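Local coordinates for clavulanic acid biosynthesis oligopeptide binding protein 2 (Streptomyces clavuligerus, PDB 2WOP) that probably binds peptides or related small ligands outside the membrane for uptake, in the setting of clavulanic acid biosynthesis, and is seen here with bound arginine, at residues G447-D452 with W480-L485. Residues are numbered along the deposited sequence; the frame is centred on the assembly and turned at random.
Sequences GLLVTD and WNLPEL. With ARG (arginine), chain B.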
ATOM      1  N   GLY A 447      -1.124  -7.538 -24.677  1.00 10.62           N
ATOM      2  CA  GLY A 447      -0.454  -8.786 -24.300  1.00 10.49           C
ATOM      3  C   GLY A 447       0.563  -8.543 -23.192  1.00  9.71           C
ATOM      4  O   GLY A 447       0.896  -9.459 -22.442  1.00 10.57           O
ATOM      5  N   LEU A 448       1.070  -7.308 -23.112  1.00  9.39           N
ATOM      6  CA  LEU A 448       1.926  -6.857 -22.003  1.00  9.73           C
ATOM      7  C   LEU A 448       1.364  -5.585 -21.382  1.00  9.63           C
ATOM      8  O   LEU A 448       0.794  -4.753 -22.091  1.00  9.74           O
ATOM      9  CB  LEU A 448       3.366  -6.593 -22.456  1.00  9.98           C
ATOM     10  CG  LEU A 448       4.047  -7.653 -23.325  1.00 11.20           C
ATOM     11  CD1 LEU A 448       4.021  -7.190 -24.791  1.00 15.04           C
ATOM     12  CD2 LEU A 448       5.467  -7.915 -22.876  1.00 13.12           C
ATOM     13  N   LEU A 449       1.571  -5.424 -20.077  1.00  9.16           N
ATOM     14  CA  LEU A 449       1.068  -4.256 -19.336  1.00  9.94           C
ATOM     15  C   LEU A 449       2.138  -3.813 -18.359  1.00 10.45           C
ATOM     16  O   LEU A 449       2.693  -4.638 -17.620  1.00 10.90           O
ATOM     17  CB  LEU A 449      -0.215  -4.600 -18.564  1.00 10.06           C
ATOM     18  CG  LEU A 449      -1.503  -4.879 -19.366  1.00 10.02           C
ATOM     19  CD1 LEU A 449      -2.578  -5.489 -18.470  1.00 10.61           C
ATOM     20  CD2 LEU A 449      -2.017  -3.574 -19.993  1.00 11.26           C
ATOM     21  N   VAL A 450       2.422  -2.508 -18.354  1.00 10.56           N
ATOM     22  CA  VAL A 450       3.371  -1.959 -17.395  1.00 11.26           C
ATOM     23  C   VAL A 450       2.581  -1.449 -16.202  1.00 11.46           C
ATOM     24  O   VAL A 450       1.601  -0.715 -16.365  1.00 11.54           O
ATOM     25  CB  VAL A 450       4.201  -0.815 -18.012  1.00 11.56           C
ATOM     26  CG1 VAL A 450       5.132  -0.175 -16.955  1.00 12.31           C
ATOM     27  CG2 VAL A 450       5.021  -1.329 -19.183  1.00 12.16           C
ATOM     28  N   THR A 451       2.988  -1.829 -14.994  1.00 11.85           N
ATOM     29  CA  THR A 451       2.302  -1.292 -13.828  1.00 12.40           C
ATOM     30  C   THR A 451       3.188  -1.329 -12.590  1.00 12.33           C
ATOM     31  O   THR A 451       4.340  -1.797 -12.639  1.00 11.44           O
ATOM     32  CB  THR A 451       0.924  -1.994 -13.599  1.00 12.40           C
ATOM     33  OG1 THR A 451       0.115  -1.219 -12.701  1.00 15.76           O
ATOM     34  CG2 THR A 451       1.125  -3.404 -13.014  1.00 13.74           C
ATOM     35  N   ASP A 452       2.658  -0.816 -11.491  1.00 12.64           N
ATOM     36  CA  ASP A 452       3.304  -0.975 -10.194  1.00 13.09           C
ATOM     37  C   ASP A 452       2.248  -1.308  -9.150  1.00 12.90           C
ATOM     38  O   ASP A 452       1.061  -1.167  -9.416  1.00 14.06           O
ATOM     39  CB  ASP A 452       4.157   0.238  -9.820  1.00 14.05           C
ATOM     40  CG  ASP A 452       3.370   1.534  -9.739  1.00 16.68           C
ATOM     41  OD1 ASP A 452       2.141   1.556  -9.964  1.00 19.00           O
ATOM     42  OD2 ASP A 452       4.018   2.569  -9.468  1.00 23.83           O
ATOM     43  N   TRP A 480      -6.235  -6.462 -10.171  1.00 13.20           N
ATOM     44  CA  TRP A 480      -4.796  -6.491  -9.969  1.00 13.20           C
ATOM     45  C   TRP A 480      -4.143  -7.792 -10.400  1.00 12.52           C
ATOM     46  O   TRP A 480      -2.911  -7.881 -10.453  1.00 12.41           O
ATOM     47  CB  TRP A 480      -4.462  -6.170  -8.515  1.00 14.22           C
ATOM     48  CG  TRP A 480      -4.482  -4.713  -8.317  1.00 16.20           C
ATOM     49  CD1 TRP A 480      -5.460  -3.966  -7.729  1.00 17.10           C
ATOM     50  CD2 TRP A 480      -3.493  -3.803  -8.778  1.00 15.63           C
ATOM     51  NE1 TRP A 480      -5.126  -2.629  -7.785  1.00 17.43           N
ATOM     52  CE2 TRP A 480      -3.916  -2.508  -8.417  1.00 16.46           C
ATOM     53  CE3 TRP A 480      -2.269  -3.960  -9.449  1.00 15.76           C
ATOM     54  CZ2 TRP A 480      -3.158  -1.368  -8.703  1.00 16.70           C
ATOM     55  CZ3 TRP A 480      -1.527  -2.832  -9.736  1.00 16.16           C
ATOM     56  CH2 TRP A 480      -1.974  -1.553  -9.361  1.00 17.37           C
ATOM     57  N   ASN A 481      -4.958  -8.793 -10.711  1.00 11.04           N
ATOM     58  CA  ASN A 481      -4.439 -10.053 -11.248  1.00 11.28           C
ATOM     59  C   ASN A 481      -4.496  -9.922 -12.772  1.00 10.99           C
ATOM     60  O   ASN A 481      -5.406 -10.444 -13.446  1.00 11.45           O
ATOM     61  CB  ASN A 481      -5.260 -11.246 -10.716  1.00 10.30           C
ATOM     62  CG  ASN A 481      -4.758 -12.604 -11.227  1.00 11.35           C
ATOM     63  OD1 ASN A 481      -4.022 -12.687 -12.208  1.00 10.60           O
ATOM     64  ND2 ASN A 481      -5.197 -13.682 -10.561  1.00 11.27           N
ATOM     65  N   LEU A 482      -3.529  -9.189 -13.315  1.00 10.88           N
ATOM     66  CA  LEU A 482      -3.592  -8.818 -14.732  1.00 10.94           C
ATOM     67  C   LEU A 482      -3.519 -10.002 -15.715  1.00 10.65           C
ATOM     68  O   LEU A 482      -4.256 -10.021 -16.708  1.00 10.62           O
ATOM     69  CB  LEU A 482      -2.560  -7.720 -15.078  1.00 11.32           C
ATOM     70  CG  LEU A 482      -2.630  -6.437 -14.228  1.00 12.26           C
ATOM     71  CD1 LEU A 482      -1.558  -5.438 -14.675  1.00 13.97           C
ATOM     72  CD2 LEU A 482      -4.006  -5.782 -14.191  1.00 13.95           C
ATOM     73  N   PRO A 483      -2.643 -10.985 -15.450  1.00 10.38           N
ATOM     74  CA  PRO A 483      -2.665 -12.185 -16.295  1.00 10.61           C
ATOM     75  C   PRO A 483      -3.939 -13.014 -16.116  1.00 10.08           C
ATOM     76  O   PRO A 483      -4.144 -13.964 -16.866  1.00 10.25           O
ATOM     77  CB  PRO A 483      -1.449 -12.991 -15.804  1.00 10.33           C
ATOM     78  CG  PRO A 483      -0.541 -11.943 -15.112  1.00 10.11           C
ATOM     79  CD  PRO A 483      -1.555 -11.044 -14.445  1.00 10.30           C
ATOM     80  N   GLU A 484      -4.761 -12.679 -15.128  1.00 10.47           N
ATOM     81  CA  GLU A 484      -5.934 -13.503 -14.765  1.00 11.33           C
ATOM     82  C   GLU A 484      -5.511 -14.962 -14.530  1.00 11.80           C
ATOM     83  O   GLU A 484      -6.120 -15.928 -15.022  1.00 11.47           O
ATOM     84  CB  GLU A 484      -7.058 -13.368 -15.810  1.00 11.08           C
ATOM     85  CG  GLU A 484      -7.525 -11.925 -16.004  1.00 12.12           C
ATOM     86  CD  GLU A 484      -8.528 -11.764 -17.138  1.00 12.95           C
ATOM     87  OE1 GLU A 484      -9.258 -12.747 -17.456  1.00 15.31           O
ATOM     88  OE2 GLU A 484      -8.590 -10.651 -17.717  1.00 13.64           O
ATOM     89  N   LEU A 485      -4.432 -15.112 -13.765  1.00 11.59           N
ATOM     90  CA  LEU A 485      -3.912 -16.427 -13.432  1.00 12.16           C
ATOM     91  C   LEU A 485      -4.918 -17.085 -12.512  1.00 13.35           C
ATOM     92  O   LEU A 485      -5.370 -16.473 -11.539  1.00 12.43           O
ATOM     93  CB  LEU A 485      -2.563 -16.310 -12.723  1.00 12.17           C
ATOM     94  CG  LEU A 485      -1.862 -17.643 -12.414  1.00 12.16           C
ATOM     95  CD1 LEU A 485      -1.401 -18.320 -13.701  1.00 13.31           C
ATOM     96  CD2 LEU A 485      -0.687 -17.477 -11.424  1.00 11.95           C
TER
HETATM   97  N   ARG B 563      -2.693  -1.630  -3.495  1.00 19.41           N
HETATM   98  CA  ARG B 563      -3.137  -0.364  -4.132  1.00 20.52           C
HETATM   99  C   ARG B 563      -2.235   0.004  -5.308  1.00 20.23           C
HETATM  100  O   ARG B 563      -1.126  -0.522  -5.497  1.00 19.05           O
HETATM  101  CB  ARG B 563      -3.135   0.764  -3.106  1.00 20.64           C
HETATM  102  CG  ARG B 563      -1.761   0.973  -2.461  1.00 20.94           C
HETATM  103  CD  ARG B 563      -1.694   2.298  -1.740  1.00 21.49           C
HETATM  104  NE  ARG B 563      -2.680   2.419  -0.661  1.00 23.33           N
HETATM  105  CZ  ARG B 563      -2.627   1.750   0.495  1.00 22.83           C
HETATM  106  NH1 ARG B 563      -1.645   0.881   0.735  1.00 21.85           N
HETATM  107  NH2 ARG B 563      -3.557   1.956   1.414  1.00 24.45           N
HETATM  108  OXT ARG B 563      -2.615   0.882  -6.073  1.00 20.95           O
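The indole of Trp480 meets the strand end through the six-membered ring: the backbone O of Asp452 lies at the ring edge, near its plane, 3.1 Å from both Trp480 CZ3 and CH2, straddling that bond in a close C-H...O-like approach. Thr451 OG1 comes in obliquely, 3.8 Å from Trp480 CZ3, and the carboxylate OXT of the bound arginine approaches at a slant as well, 3.5 Å from Trp480 CZ2. Trp453 and Phe431 also meet this indole, both planes inclined to it. With CG anti to its carbonyl carbon (chi1 -82°), Trp480 carries the benzo edge to the strand while its backbone stays in the loop. Replacing this indole by alanine is likely to open a gap beside Thr451 and the Asp452 carbonyl and take away an aromatic wall beside the arginine carboxylate. Deeper in, Leu482 CD1 is the shared apolar tip: it meets Thr451 CG2 end on at 3.8 Å and Leu449 CD1 at 3.9 Å, the two leucine side chains running aslant. With Thr451 OG1 anti to the backbone N (chi1 -164°), CG2 falls between that N and the carbonyl carbon, and from there it meets Leu482. The loop is shaped by a type I turn from Asn481 to Glu484, and Asn481 clasps Leu485 twice, OD1 accepting from Leu485 N at 2.9 Å and ND2 donating to Leu485 O at 3.0 Å. Strand 448-453 lies between strands 303-309 and 391-397 in the mixed sheet; the contact thus joins a sheet strand to a loop at the arginine site, consistent with the ligand pocket of a family 5 solute-binding protein.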